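Local coordinates for protein beta-fructofuranosidase, insoluble isoenzyme CWINV1 (Arabidopsis thaliana, PDB 2OXB) that hydrolyses terminal non-reducing beta-D-fructofuranoside residues, using sucrose and 1-kestose and, to a lower extent, neokestose and levan as substrates, at residues N87-I92 against I107-N112; P64-S69 against W121-L126; I29-Y34 against H50-D55. The protein carries 1 engineered substitution. One frame throughout, in Å; residues are numbered along the deposited sequence.

The three contacts lie within the family 32 N-terminal domain and join two neighbouring sheets. Contact 3 pairs inner strands of the first sheet, contact 1 sets the loop leading into strand 93-97 against strand 103-110 of the second, and contact 2 joins edge strand 60-66 to edge strand 121-123. Centres of contacts 1 and 2 lie 12 Å apart, those of contacts 1 and 3 15 Å. Apolar side chains tie them: Ile92 CD1 stands 3.3 Å from Trp121 CH2 and 4.0 Å from Phe33 CE2, Phe33 CZ 3.7 Å from Trp121 NE1. None touches the substrate: the side chains of Tyr34, Ile66 and Ile92 are about 10, 11 and 12 Å from bound fructose.

Contact 1 (N87-I92 against I107-N112); sequences NGKPVI and IAEPKN. With NAG (2-acetamido-2-deoxy-beta-D-glucopyranose), chain D.
The carbonyl oxygen of Ile92 is held from 107-112 by two groups, a backbone N-H and a CA-H. Ala108 N donates a hydrogen bond of 3.0 Å to Ile92 O, its hydrogen reaching the oxygen at 151° and the nitrogen tilted 27° from the carbonyl plane. Ile107 adds a CA-H...O contact, CA to Ile92 O 3.2 Å; its chi1 of -170°, with CG1 anti to the backbone N, places that methylene in front of the same oxygen. Beside this, Ile92 CB and Ala108 CB face each other at 4.4 Å, an apolar pair on the buried side.

Farther along, the end of Lys89 reaches the CD corner of the Pro110 ring, Lys89 CE standing 3.4 Å from Pro110 CD. Bends at chi2 and chi4 take the chain past that corner and bring NZ to Glu109, which the lysine crosses obliquely. NZ is 3.6 Å from Glu109 OE1, a long salt bridge on the more exposed side. Pro90 O also rests against Pro110 CD, at 3.4 Å. Past the strand, Asn112 ND2 is covalently joined to C1 of an N-acetylglucosamine, an N-linked glycan clear of the packing.

Strand 103-110 lies between 93-97 and 121-123 in a four-stranded antiparallel sheet, one blade of the five-bladed beta-propeller known for family 32 glycoside hydrolases.

Contact 2 (P64-S69 against W121-L126); sequences PAIFPS and WKKSPL
Lys123 reaches across to the loop beyond strand 60-66, and its chain changes company on the way. CB starts it toward 64-69, and CG, anti to the carbonyl carbon (chi1 -51°), passes the methyl of Ala108. CD lies 4.3 Å from Ile66 CD1, so the middle of the chain shares the apolar side of that isoleucine. A bend at chi3 (-83°) then turns the end toward the loop. CE comes 3.6 Å from Ser69 OG, and NZ, at the tip, gives a hydrogen bond of 2.7 Å to Phe67 O. The nitrogen stands 34° from the carbonyl plane. The Phe67 ring also turns its face to the ammonium, but NZ is 5.5 Å from the ring centroid, at most a weak cation-pi attraction. Asp73 supplies a salt bridge to the same nitrogen.

Nearer the strand start the contact is wholly apolar. Ala65 CB approaches the pyrrole side of the Trp121 indole obliquely, 3.4 Å from CD1, while Ile66 CD1 lies 4.0 Å from Trp121 CB as the two side chains cross. The indole NE1 has a weak hydrogen bond to Leu118 O.

Grease and charge are thus divided along one line: Ala65, Ile66 and Trp121 pack together at the inner end between the two sheets, and an ammonium held by a carbonyl oxygen and a carboxylate closes the outer end. Such surroundings would probably favour the protonated lysine.

Contact 3 (I29-Y34 against H50-D55); sequences IYHLFY and HSTSTD
The beta hairpin of strands 29-36 and 47-53 is antiparallel, with Tyr30-Ser53 and Leu32-Ser51 as hydrogen-bonded pairs and His31-Thr52 as the non-hydrogen-bonded pair between them. Tyr30 N to Ser53 O is 3.1 Å and Leu32 N to Ser51 O 3.2 Å; the return bonds from Ser53 N and Ser51 N are weak. His50 strengthens the hold on Leu32 O: its ND1 donates a straight bond (3.1 Å, 165°) that lies in the imidazole plane but enters from above the carbonyl plane. A chi1 of -161°, turning CG away from the backbone N, brings this imidazole alongside Phe33, which covers one face in an offset stack, ring centroids 4.0 Å apart and planes at 21°. His31 meets it rim to rim. With an alanine in place of His50, Leu32 O would probably be left with the weak bond from Ser51 N across this pair, and Phe33 would lose its stacking partner. His50 NE2 also reaches Tyr117 O weakly.

On the face of Tyr30 and Leu32, the Tyr30 hydroxyl hydrogen-bonds Asp282 of strand 278-282, and Leu32 packs on Trp291. Within the sheet, strand 15-26 flanks 29-36, and 60-66 flanks 47-53.

Contact 1 (N87-I92 against I107-N112)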
ATOM      1  N   ASN A  87      -0.476  19.029  21.332  1.00 34.89           N
ATOM      2  CA  ASN A  87      -0.626  20.465  21.346  1.00 34.63           C
ATOM      3  C   ASN A  87      -0.721  20.962  19.920  1.00 35.21           C
ATOM      4  O   ASN A  87      -0.994  22.135  19.674  1.00 35.80           O
ATOM      5  CB  ASN A  87       0.537  21.134  22.104  1.00 35.42           C
ATOM      6  CG  ASN A  87       1.892  20.486  21.822  1.00 36.08           C
ATOM      7  OD1 ASN A  87       2.012  19.265  21.782  1.00 37.33           O
ATOM      8  ND2 ASN A  87       2.922  21.310  21.653  1.00 33.58           N
ATOM      9  N   GLY A  88      -0.528  20.048  18.973  1.00 36.43           N
ATOM     10  CA  GLY A  88      -0.605  20.411  17.564  1.00 36.43           C
ATOM     11  C   GLY A  88       0.748  20.619  16.895  1.00 35.48           C
ATOM     12  O   GLY A  88       0.822  21.149  15.789  1.00 36.83           O
ATOM     13  N   LYS A  89       1.819  20.210  17.567  1.00 33.63           N
ATOM     14  CA  LYS A  89       3.159  20.344  17.027  1.00 31.43           C
ATOM     15  C   LYS A  89       3.540  19.035  16.332  1.00 31.30           C
ATOM     16  O   LYS A  89       3.248  17.956  16.832  1.00 31.50           O
ATOM     17  CB  LYS A  89       4.138  20.686  18.161  1.00 31.02           C
ATOM     18  CG  LYS A  89       5.578  20.218  17.976  1.00 31.06           C
ATOM     19  CD  LYS A  89       6.215  20.747  16.699  1.00 29.23           C
ATOM     20  CE  LYS A  89       7.638  20.264  16.588  1.00 26.49           C
ATOM     21  NZ  LYS A  89       8.474  20.796  17.712  1.00 25.72           N
ATOM     22  N   PRO A  90       4.148  19.120  15.135  1.00 32.12           N
ATOM     23  CA  PRO A  90       4.562  17.930  14.381  1.00 33.14           C
ATOM     24  C   PRO A  90       6.080  17.754  14.310  1.00 34.17           C
ATOM     25  O   PRO A  90       6.770  18.584  13.731  1.00 36.86           O
ATOM     26  CB  PRO A  90       3.962  18.189  13.009  1.00 31.93           C
ATOM     27  CG  PRO A  90       4.229  19.649  12.841  1.00 31.45           C
ATOM     28  CD  PRO A  90       3.937  20.254  14.212  1.00 31.95           C
ATOM     29  N   VAL A  91       6.599  16.681  14.899  1.00 33.28           N
ATOM     30  CA  VAL A  91       8.041  16.425  14.862  1.00 33.73           C
ATOM     31  C   VAL A  91       8.336  15.288  13.889  1.00 31.73           C
ATOM     32  O   VAL A  91       7.461  14.890  13.128  1.00 34.35           O
ATOM     33  CB  VAL A  91       8.584  16.028  16.254  1.00 35.36           C
ATOM     34  CG1 VAL A  91       8.576  17.223  17.179  1.00 36.79           C
ATOM     35  CG2 VAL A  91       7.726  14.917  16.844  1.00 38.44           C
ATOM     36  N   ILE A  92       9.561  14.767  13.909  1.00 28.78           N
ATOM     37  CA  ILE A  92       9.930  13.648  13.029  1.00 25.87           C
ATOM     38  C   ILE A  92      10.985  12.729  13.638  1.00 24.61           C
ATOM     39  O   ILE A  92      11.888  13.168  14.347  1.00 25.14           O
ATOM     40  CB  ILE A  92      10.435  14.133  11.620  1.00 23.85           C
ATOM     41  CG1 ILE A  92       9.238  14.489  10.730  1.00 18.56           C
ATOM     42  CG2 ILE A  92      11.281  13.046  10.949  1.00 21.04           C
ATOM     43  CD1 ILE A  92       9.603  15.042   9.380  1.00 14.60           C
ATOM     44  N   ILE A 107      15.994  12.877  15.626  1.00 35.63           N
ATOM     45  CA  ILE A 107      14.737  13.619  15.669  1.00 37.54           C
ATOM     46  C   ILE A 107      14.910  14.968  14.960  1.00 39.37           C
ATOM     47  O   ILE A 107      16.010  15.525  14.929  1.00 40.00           O
ATOM     48  CB  ILE A 107      14.276  13.849  17.137  1.00 37.23           C
ATOM     49  CG1 ILE A 107      12.847  14.394  17.169  1.00 37.84           C
ATOM     50  CG2 ILE A 107      15.201  14.822  17.835  1.00 37.27           C
ATOM     51  CD1 ILE A 107      12.273  14.575  18.581  1.00 36.38           C
ATOM     52  N   ALA A 108      13.820  15.483  14.386  1.00 41.41           N
ATOM     53  CA  ALA A 108      13.826  16.763  13.668  1.00 42.29           C
ATOM     54  C   ALA A 108      12.517  17.567  13.814  1.00 43.34           C
ATOM     55  O   ALA A 108      11.440  17.075  13.483  1.00 43.49           O
ATOM     56  CB  ALA A 108      14.114  16.518  12.185  1.00 41.26           C
ATOM     57  N   GLU A 109      12.622  18.803  14.297  1.00 44.97           N
ATOM     58  CA  GLU A 109      11.463  19.684  14.464  1.00 46.99           C
ATOM     59  C   GLU A 109      11.504  20.769  13.382  1.00 48.42           C
ATOM     60  O   GLU A 109      12.555  21.008  12.781  1.00 47.03           O
ATOM     61  CB  GLU A 109      11.489  20.342  15.843  1.00 48.15           C
ATOM     62  CG  GLU A 109      12.714  21.222  16.079  1.00 51.00           C
ATOM     63  CD  GLU A 109      12.760  21.797  17.478  1.00 51.09           C
ATOM     64  OE1 GLU A 109      11.748  22.387  17.910  1.00 52.85           O
ATOM     65  OE2 GLU A 109      13.807  21.662  18.143  1.00 50.64           O
ATOM     66  N   PRO A 110      10.359  21.431  13.114  1.00 50.47           N
ATOM     67  CA  PRO A 110      10.262  22.494  12.101  1.00 52.13           C
ATOM     68  C   PRO A 110      10.838  23.844  12.561  1.00 53.64           C
ATOM     69  O   PRO A 110      10.979  24.084  13.759  1.00 52.67           O
ATOM     70  CB  PRO A 110       8.762  22.565  11.837  1.00 51.36           C
ATOM     71  CG  PRO A 110       8.190  22.257  13.177  1.00 50.28           C
ATOM     72  CD  PRO A 110       9.016  21.072  13.605  1.00 50.19           C
ATOM     73  N   LYS A 111      11.171  24.714  11.605  1.00 55.59           N
ATOM     74  CA  LYS A 111      11.735  26.036  11.905  1.00 58.30           C
ATOM     75  C   LYS A 111      10.662  27.091  12.175  1.00 59.82           C
ATOM     76  O   LYS A 111      10.322  27.366  13.331  1.00 60.83           O
ATOM     77  CB  LYS A 111      12.629  26.514  10.756  1.00 58.85           C
ATOM     78  CG  LYS A 111      13.952  25.777  10.661  1.00 60.90           C
ATOM     79  CD  LYS A 111      14.932  26.496   9.746  1.00 61.86           C
ATOM     80  CE  LYS A 111      16.336  25.903   9.864  1.00 63.14           C
ATOM     81  NZ  LYS A 111      16.391  24.463   9.479  1.00 64.06           N
ATOM     82  N   ASN A 112      10.150  27.701  11.109  1.00 59.70           N
ATOM     83  CA  ASN A 112       9.099  28.701  11.242  1.00 59.36           C
ATOM     84  C   ASN A 112       7.842  27.958  11.695  1.00 59.34           C
ATOM     85  O   ASN A 112       7.116  27.397  10.879  1.00 59.32           O
ATOM     86  CB  ASN A 112       8.855  29.386   9.898  1.00 60.35           C
ATOM     87  CG  ASN A 112       9.972  30.351   9.516  1.00 61.71           C
ATOM     88  OD1 ASN A 112      11.152  30.110   9.794  1.00 60.02           O
ATOM     89  ND2 ASN A 112       9.595  31.437   8.847  1.00 63.85           N
TER
HETATM   90  C1  NAG D 670       9.176  32.637   9.550  1.00 66.22           C
HETATM   91  C2  NAG D 670       8.228  33.440   8.652  1.00 66.59           C
HETATM   92  C3  NAG D 670       7.624  34.652   9.385  1.00 66.64           C
HETATM   93  C4  NAG D 670       7.123  34.299  10.783  1.00 67.07           C
HETATM   94  C5  NAG D 670       8.173  33.491  11.542  1.00 66.28           C
HETATM   95  C6  NAG D 670       7.643  33.017  12.876  1.00 65.43           C
HETATM   96  C7  NAG D 670       8.329  34.522   6.507  1.00 67.80           C
HETATM   97  C8  NAG D 670       8.309  36.047   6.539  1.00 66.29           C
HETATM   98  N2  NAG D 670       8.965  33.905   7.495  1.00 67.16           N
HETATM   99  O3  NAG D 670       6.538  35.168   8.627  1.00 65.34           O
HETATM  100  O4  NAG D 670       6.835  35.489  11.495  1.00 68.17           O
HETATM  101  O5  NAG D 670       8.532  32.315  10.790  1.00 67.44           O
HETATM  102  O6  NAG D 670       7.816  34.012  13.870  1.00 65.50           O
HETATM  103  O7  NAG D 670       7.770  33.913   5.595  1.00 67.72           O

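Contact 2 (P64-S69 against W121-L126)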
ATOM      1  N   PRO A  64      14.010  19.635  -0.517  1.00 41.17           N
ATOM      2  CA  PRO A  64      14.302  18.565   0.451  1.00 40.73           C
ATOM      3  C   PRO A  64      14.446  19.075   1.891  1.00 41.30           C
ATOM      4  O   PRO A  64      15.097  20.086   2.124  1.00 42.27           O
ATOM      5  CB  PRO A  64      15.591  17.975  -0.095  1.00 40.79           C
ATOM      6  CG  PRO A  64      15.360  18.035  -1.562  1.00 40.75           C
ATOM      7  CD  PRO A  64      14.759  19.410  -1.772  1.00 40.75           C
ATOM      8  N   ALA A  65      13.857  18.353   2.845  1.00 41.60           N
ATOM      9  CA  ALA A  65      13.868  18.745   4.257  1.00 42.80           C
ATOM     10  C   ALA A  65      14.885  18.028   5.153  1.00 43.59           C
ATOM     11  O   ALA A  65      15.548  18.658   5.993  1.00 45.06           O
ATOM     12  CB  ALA A  65      12.471  18.571   4.840  1.00 44.87           C
ATOM     13  N   ILE A  66      14.971  16.711   5.003  1.00 42.25           N
ATOM     14  CA  ILE A  66      15.911  15.909   5.776  1.00 40.83           C
ATOM     15  C   ILE A  66      16.919  15.363   4.767  1.00 39.54           C
ATOM     16  O   ILE A  66      16.557  14.613   3.860  1.00 39.09           O
ATOM     17  CB  ILE A  66      15.215  14.712   6.504  1.00 41.61           C
ATOM     18  CG1 ILE A  66      13.955  15.181   7.233  1.00 42.19           C
ATOM     19  CG2 ILE A  66      16.161  14.105   7.535  1.00 40.12           C
ATOM     20  CD1 ILE A  66      14.219  16.156   8.356  1.00 44.59           C
ATOM     21  N   PHE A  67      18.175  15.769   4.931  1.00 37.93           N
ATOM     22  CA  PHE A  67      19.283  15.358   4.070  1.00 35.33           C
ATOM     23  C   PHE A  67      20.561  15.454   4.895  1.00 34.91           C
ATOM     24  O   PHE A  67      20.611  16.203   5.875  1.00 34.70           O
ATOM     25  CB  PHE A  67      19.374  16.271   2.836  1.00 34.78           C
ATOM     26  CG  PHE A  67      19.321  17.738   3.155  1.00 32.80           C
ATOM     27  CD1 PHE A  67      20.478  18.437   3.488  1.00 32.10           C
ATOM     28  CD2 PHE A  67      18.099  18.401   3.204  1.00 32.36           C
ATOM     29  CE1 PHE A  67      20.420  19.772   3.878  1.00 32.10           C
ATOM     30  CE2 PHE A  67      18.027  19.736   3.593  1.00 33.31           C
ATOM     31  CZ  PHE A  67      19.195  20.426   3.934  1.00 33.57           C
ATOM     32  N   PRO A  68      21.599  14.682   4.523  1.00 34.50           N
ATOM     33  CA  PRO A  68      22.899  14.646   5.203  1.00 34.24           C
ATOM     34  C   PRO A  68      23.569  16.012   5.368  1.00 35.06           C
ATOM     35  O   PRO A  68      24.046  16.604   4.396  1.00 34.98           O
ATOM     36  CB  PRO A  68      23.707  13.697   4.326  1.00 33.40           C
ATOM     37  CG  PRO A  68      22.679  12.733   3.873  1.00 33.17           C
ATOM     38  CD  PRO A  68      21.541  13.644   3.479  1.00 34.77           C
ATOM     39  N   SER A  69      23.602  16.498   6.609  1.00 34.94           N
ATOM     40  CA  SER A  69      24.202  17.793   6.942  1.00 34.96           C
ATOM     41  C   SER A  69      24.562  17.806   8.425  1.00 34.42           C
ATOM     42  O   SER A  69      24.377  18.805   9.113  1.00 35.26           O
ATOM     43  CB  SER A  69      23.221  18.934   6.668  1.00 34.14           C
ATOM     44  OG  SER A  69      22.219  18.985   7.669  1.00 35.54           O
ATOM     45  N   TRP A 121      13.310  22.190   8.099  1.00 41.79           N
ATOM     46  CA  TRP A 121      13.350  21.381   9.311  1.00 41.06           C
ATOM     47  C   TRP A 121      14.633  21.517  10.109  1.00 40.41           C
ATOM     48  O   TRP A 121      15.740  21.431   9.571  1.00 39.10           O
ATOM     49  CB  TRP A 121      13.095  19.903   9.001  1.00 40.59           C
ATOM     50  CG  TRP A 121      11.662  19.625   8.674  1.00 41.73           C
ATOM     51  CD1 TRP A 121      11.003  19.962   7.526  1.00 42.13           C
ATOM     52  CD2 TRP A 121      10.691  18.991   9.524  1.00 42.35           C
ATOM     53  NE1 TRP A 121       9.681  19.578   7.606  1.00 44.66           N
ATOM     54  CE2 TRP A 121       9.461  18.980   8.819  1.00 43.42           C
ATOM     55  CE3 TRP A 121      10.739  18.433  10.810  1.00 41.07           C
ATOM     56  CZ2 TRP A 121       8.289  18.431   9.359  1.00 42.45           C
ATOM     57  CZ3 TRP A 121       9.572  17.888  11.349  1.00 41.91           C
ATOM     58  CH2 TRP A 121       8.362  17.891  10.621  1.00 42.19           C
ATOM     59  N   LYS A 122      14.453  21.744  11.406  1.00 39.82           N
ATOM     60  CA  LYS A 122      15.548  21.903  12.347  1.00 38.46           C
ATOM     61  C   LYS A 122      15.842  20.529  12.932  1.00 37.31           C
ATOM     62  O   LYS A 122      14.933  19.807  13.327  1.00 37.38           O
ATOM     63  CB  LYS A 122      15.134  22.883  13.449  1.00 39.67           C
ATOM     64  CG  LYS A 122      16.276  23.505  14.243  1.00 40.84           C
ATOM     65  CD  LYS A 122      15.764  24.658  15.110  1.00 41.23           C
ATOM     66  CE  LYS A 122      16.834  25.192  16.060  1.00 42.66           C
ATOM     67  NZ  LYS A 122      18.091  25.615  15.376  1.00 44.29           N
ATOM     68  N   LYS A 123      17.120  20.172  12.973  1.00 36.32           N
ATOM     69  CA  LYS A 123      17.557  18.883  13.486  1.00 33.99           C
ATOM     70  C   LYS A 123      18.399  19.034  14.754  1.00 33.70           C
ATOM     71  O   LYS A 123      19.512  19.538  14.702  1.00 35.03           O
ATOM     72  CB  LYS A 123      18.342  18.160  12.388  1.00 31.92           C
ATOM     73  CG  LYS A 123      17.570  18.126  11.066  1.00 30.15           C
ATOM     74  CD  LYS A 123      18.090  17.092  10.085  1.00 29.85           C
ATOM     75  CE  LYS A 123      19.270  17.592   9.289  1.00 28.43           C
ATOM     76  NZ  LYS A 123      19.755  16.538   8.363  1.00 26.61           N
ATOM     77  N   SER A 124      17.858  18.592  15.890  1.00 34.69           N
ATOM     78  CA  SER A 124      18.539  18.680  17.188  1.00 33.95           C
ATOM     79  C   SER A 124      19.987  18.223  17.153  1.00 34.96           C
ATOM     80  O   SER A 124      20.362  17.383  16.340  1.00 34.68           O
ATOM     81  CB  SER A 124      17.792  17.857  18.237  1.00 33.09           C
ATOM     82  OG  SER A 124      18.591  17.656  19.385  1.00 30.62           O
ATOM     83  N   PRO A 125      20.821  18.780  18.048  1.00 36.75           N
ATOM     84  CA  PRO A 125      22.252  18.464  18.170  1.00 38.01           C
ATOM     85  C   PRO A 125      22.447  17.262  19.093  1.00 38.02           C
ATOM     86  O   PRO A 125      23.495  16.614  19.102  1.00 37.43           O
ATOM     87  CB  PRO A 125      22.828  19.734  18.778  1.00 37.71           C
ATOM     88  CG  PRO A 125      21.753  20.108  19.751  1.00 39.30           C
ATOM     89  CD  PRO A 125      20.463  19.889  18.952  1.00 38.55           C
ATOM     90  N   LEU A 126      21.418  16.980  19.877  1.00 37.99           N
ATOM     91  CA  LEU A 126      21.463  15.866  20.787  1.00 37.22           C
ATOM     92  C   LEU A 126      21.327  14.569  20.010  1.00 36.99           C
ATOM     93  O   LEU A 126      21.480  13.496  20.579  1.00 37.34           O
ATOM     94  CB  LEU A 126      20.336  15.983  21.813  1.00 38.21           C
ATOM     95  CG  LEU A 126      20.262  17.282  22.623  1.00 39.59           C
ATOM     96  CD1 LEU A 126      19.140  17.150  23.650  1.00 39.32           C
ATOM     97  CD2 LEU A 126      21.593  17.566  23.321  1.00 36.57           C
TER

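Contact 3 (I29-Y34 against H50-D55)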
ATOM      1  N   ILE A  29      -3.221  21.485   6.166  1.00 34.12           N
ATOM      2  CA  ILE A  29      -2.348  21.156   5.042  1.00 33.92           C
ATOM      3  C   ILE A  29      -1.627  19.818   5.238  1.00 32.54           C
ATOM      4  O   ILE A  29      -0.890  19.624   6.204  1.00 32.72           O
ATOM      5  CB  ILE A  29      -1.312  22.286   4.811  1.00 35.13           C
ATOM      6  CG1 ILE A  29      -2.041  23.559   4.358  1.00 35.59           C
ATOM      7  CG2 ILE A  29      -0.273  21.849   3.788  1.00 34.75           C
ATOM      8  CD1 ILE A  29      -1.169  24.795   4.304  1.00 39.55           C
ATOM      9  N   TYR A  30      -1.851  18.896   4.311  1.00 30.78           N
ATOM     10  CA  TYR A  30      -1.225  17.590   4.371  1.00 29.30           C
ATOM     11  C   TYR A  30       0.234  17.720   3.963  1.00 29.48           C
ATOM     12  O   TYR A  30       0.648  18.705   3.337  1.00 29.63           O
ATOM     13  CB  TYR A  30      -1.954  16.608   3.442  1.00 28.85           C
ATOM     14  CG  TYR A  30      -3.414  16.405   3.800  1.00 27.89           C
ATOM     15  CD1 TYR A  30      -3.776  15.701   4.953  1.00 28.56           C
ATOM     16  CD2 TYR A  30      -4.429  16.977   3.030  1.00 25.06           C
ATOM     17  CE1 TYR A  30      -5.107  15.576   5.336  1.00 27.61           C
ATOM     18  CE2 TYR A  30      -5.765  16.864   3.401  1.00 25.24           C
ATOM     19  CZ  TYR A  30      -6.103  16.165   4.559  1.00 28.57           C
ATOM     20  OH  TYR A  30      -7.421  16.082   4.972  1.00 26.54           O
ATOM     21  N   HIS A  31       1.018  16.716   4.331  1.00 29.30           N
ATOM     22  CA  HIS A  31       2.434  16.708   4.008  1.00 28.83           C
ATOM     23  C   HIS A  31       2.860  15.308   3.564  1.00 27.43           C
ATOM     24  O   HIS A  31       2.298  14.304   4.001  1.00 26.59           O
ATOM     25  CB  HIS A  31       3.250  17.144   5.236  1.00 30.77           C
ATOM     26  CG  HIS A  31       3.122  18.600   5.577  1.00 33.03           C
ATOM     27  ND1 HIS A  31       3.609  19.604   4.764  1.00 34.29           N
ATOM     28  CD2 HIS A  31       2.608  19.221   6.668  1.00 33.21           C
ATOM     29  CE1 HIS A  31       3.408  20.776   5.339  1.00 33.35           C
ATOM     30  NE2 HIS A  31       2.802  20.573   6.496  1.00 34.75           N
ATOM     31  N   LEU A  32       3.832  15.262   2.664  1.00 25.64           N
ATOM     32  CA  LEU A  32       4.394  14.012   2.174  1.00 24.38           C
ATOM     33  C   LEU A  32       5.860  14.248   1.900  1.00 24.51           C
ATOM     34  O   LEU A  32       6.244  15.178   1.177  1.00 24.07           O
ATOM     35  CB  LEU A  32       3.751  13.525   0.868  1.00 20.73           C
ATOM     36  CG  LEU A  32       4.500  12.328   0.219  1.00 19.69           C
ATOM     37  CD1 LEU A  32       4.233  11.060   0.988  1.00 17.76           C
ATOM     38  CD2 LEU A  32       4.057  12.119  -1.222  1.00 21.88           C
ATOM     39  N   PHE A  33       6.681  13.410   2.507  1.00 23.40           N
ATOM     40  CA  PHE A  33       8.106  13.480   2.289  1.00 23.82           C
ATOM     41  C   PHE A  33       8.339  12.128   1.639  1.00 23.80           C
ATOM     42  O   PHE A  33       7.373  11.451   1.286  1.00 22.66           O
ATOM     43  CB  PHE A  33       8.849  13.606   3.625  1.00 21.47           C
ATOM     44  CG  PHE A  33       8.423  14.792   4.459  1.00 20.35           C
ATOM     45  CD1 PHE A  33       8.902  16.063   4.193  1.00 18.46           C
ATOM     46  CD2 PHE A  33       7.543  14.630   5.524  1.00 20.83           C
ATOM     47  CE1 PHE A  33       8.509  17.151   4.977  1.00 17.17           C
ATOM     48  CE2 PHE A  33       7.148  15.719   6.307  1.00 17.59           C
ATOM     49  CZ  PHE A  33       7.635  16.973   6.030  1.00 15.91           C
ATOM     50  N   TYR A  34       9.596  11.742   1.461  1.00 24.34           N
ATOM     51  CA  TYR A  34       9.916  10.458   0.859  1.00 24.81           C
ATOM     52  C   TYR A  34      11.374  10.331   0.474  1.00 25.10           C
ATOM     53  O   TYR A  34      12.106  11.317   0.388  1.00 25.23           O
ATOM     54  CB  TYR A  34       9.050  10.185  -0.378  1.00 22.94           C
ATOM     55  CG  TYR A  34       9.121  11.246  -1.445  1.00 23.33           C
ATOM     56  CD1 TYR A  34       8.383  12.425  -1.349  1.00 22.78           C
ATOM     57  CD2 TYR A  34       9.910  11.061  -2.567  1.00 25.67           C
ATOM     58  CE1 TYR A  34       8.431  13.386  -2.357  1.00 22.13           C
ATOM     59  CE2 TYR A  34       9.964  12.013  -3.576  1.00 23.92           C
ATOM     60  CZ  TYR A  34       9.229  13.165  -3.469  1.00 21.40           C
ATOM     61  OH  TYR A  34       9.324  14.079  -4.488  1.00 20.12           O
ATOM     62  N   HIS A  50      10.176  16.884  -0.450  1.00 28.34           N
ATOM     63  CA  HIS A  50       8.911  17.356   0.108  1.00 27.55           C
ATOM     64  C   HIS A  50       7.879  17.759  -0.933  1.00 28.07           C
ATOM     65  O   HIS A  50       8.215  18.049  -2.077  1.00 28.86           O
ATOM     66  CB  HIS A  50       9.175  18.548   1.033  1.00 25.84           C
ATOM     67  CG  HIS A  50       8.070  18.830   2.000  1.00 25.24           C
ATOM     68  ND1 HIS A  50       7.049  17.936   2.249  1.00 27.58           N
ATOM     69  CD2 HIS A  50       7.862  19.877   2.831  1.00 25.33           C
ATOM     70  CE1 HIS A  50       6.264  18.421   3.195  1.00 25.69           C
ATOM     71  NE2 HIS A  50       6.736  19.597   3.566  1.00 26.29           N
ATOM     72  N   SER A  51       6.621  17.765  -0.508  1.00 28.62           N
ATOM     73  CA  SER A  51       5.475  18.143  -1.331  1.00 27.62           C
ATOM     74  C   SER A  51       4.322  18.332  -0.337  1.00 29.04           C
ATOM     75  O   SER A  51       4.387  17.820   0.779  1.00 29.93           O
ATOM     76  CB  SER A  51       5.139  17.036  -2.339  1.00 25.62           C
ATOM     77  OG  SER A  51       6.187  16.857  -3.287  1.00 22.65           O
ATOM     78  N   THR A  52       3.287  19.077  -0.726  1.00 30.72           N
ATOM     79  CA  THR A  52       2.117  19.335   0.132  1.00 30.46           C
ATOM     80  C   THR A  52       0.800  19.160  -0.646  1.00 30.14           C
ATOM     81  O   THR A  52       0.809  19.063  -1.875  1.00 30.63           O
ATOM     82  CB  THR A  52       2.144  20.776   0.700  1.00 30.65           C
ATOM     83  OG1 THR A  52       2.272  21.715  -0.374  1.00 32.15           O
ATOM     84  CG2 THR A  52       3.314  20.958   1.660  1.00 32.79           C
ATOM     85  N   SER A  53      -0.329  19.126   0.059  1.00 29.35           N
ATOM     86  CA  SER A  53      -1.616  18.976  -0.621  1.00 28.05           C
ATOM     87  C   SER A  53      -2.810  19.417   0.218  1.00 27.96           C
ATOM     88  O   SER A  53      -2.699  19.621   1.435  1.00 25.36           O
ATOM     89  CB  SER A  53      -1.814  17.525  -1.052  1.00 27.14           C
ATOM     90  OG  SER A  53      -2.966  17.393  -1.851  1.00 30.70           O
ATOM     91  N   THR A  54      -3.953  19.574  -0.449  1.00 27.68           N
ATOM     92  CA  THR A  54      -5.189  19.974   0.219  1.00 27.33           C
ATOM     93  C   THR A  54      -6.288  18.931  -0.065  1.00 28.33           C
ATOM     94  O   THR A  54      -7.362  18.950   0.547  1.00 27.09           O
ATOM     95  CB  THR A  54      -5.683  21.391  -0.255  1.00 26.79           C
ATOM     96  OG1 THR A  54      -6.516  21.270  -1.420  1.00 25.76           O
ATOM     97  CG2 THR A  54      -4.493  22.293  -0.587  1.00 25.06           C
ATOM     98  N   ASP A  55      -6.005  18.007  -0.979  1.00 29.04           N
ATOM     99  CA  ASP A  55      -6.970  16.977  -1.344  1.00 29.39           C
ATOM    100  C   ASP A  55      -6.306  15.620  -1.601  1.00 29.39           C
ATOM    101  O   ASP A  55      -6.913  14.714  -2.192  1.00 29.68           O
ATOM    102  CB  ASP A  55      -7.731  17.427  -2.589  1.00 30.32           C
ATOM    103  CG  ASP A  55      -6.814  18.009  -3.646  1.00 32.53           C
ATOM    104  OD1 ASP A  55      -5.579  17.866  -3.482  1.00 32.11           O
ATOM    105  OD2 ASP A  55      -7.322  18.605  -4.631  1.00 31.87           O
TER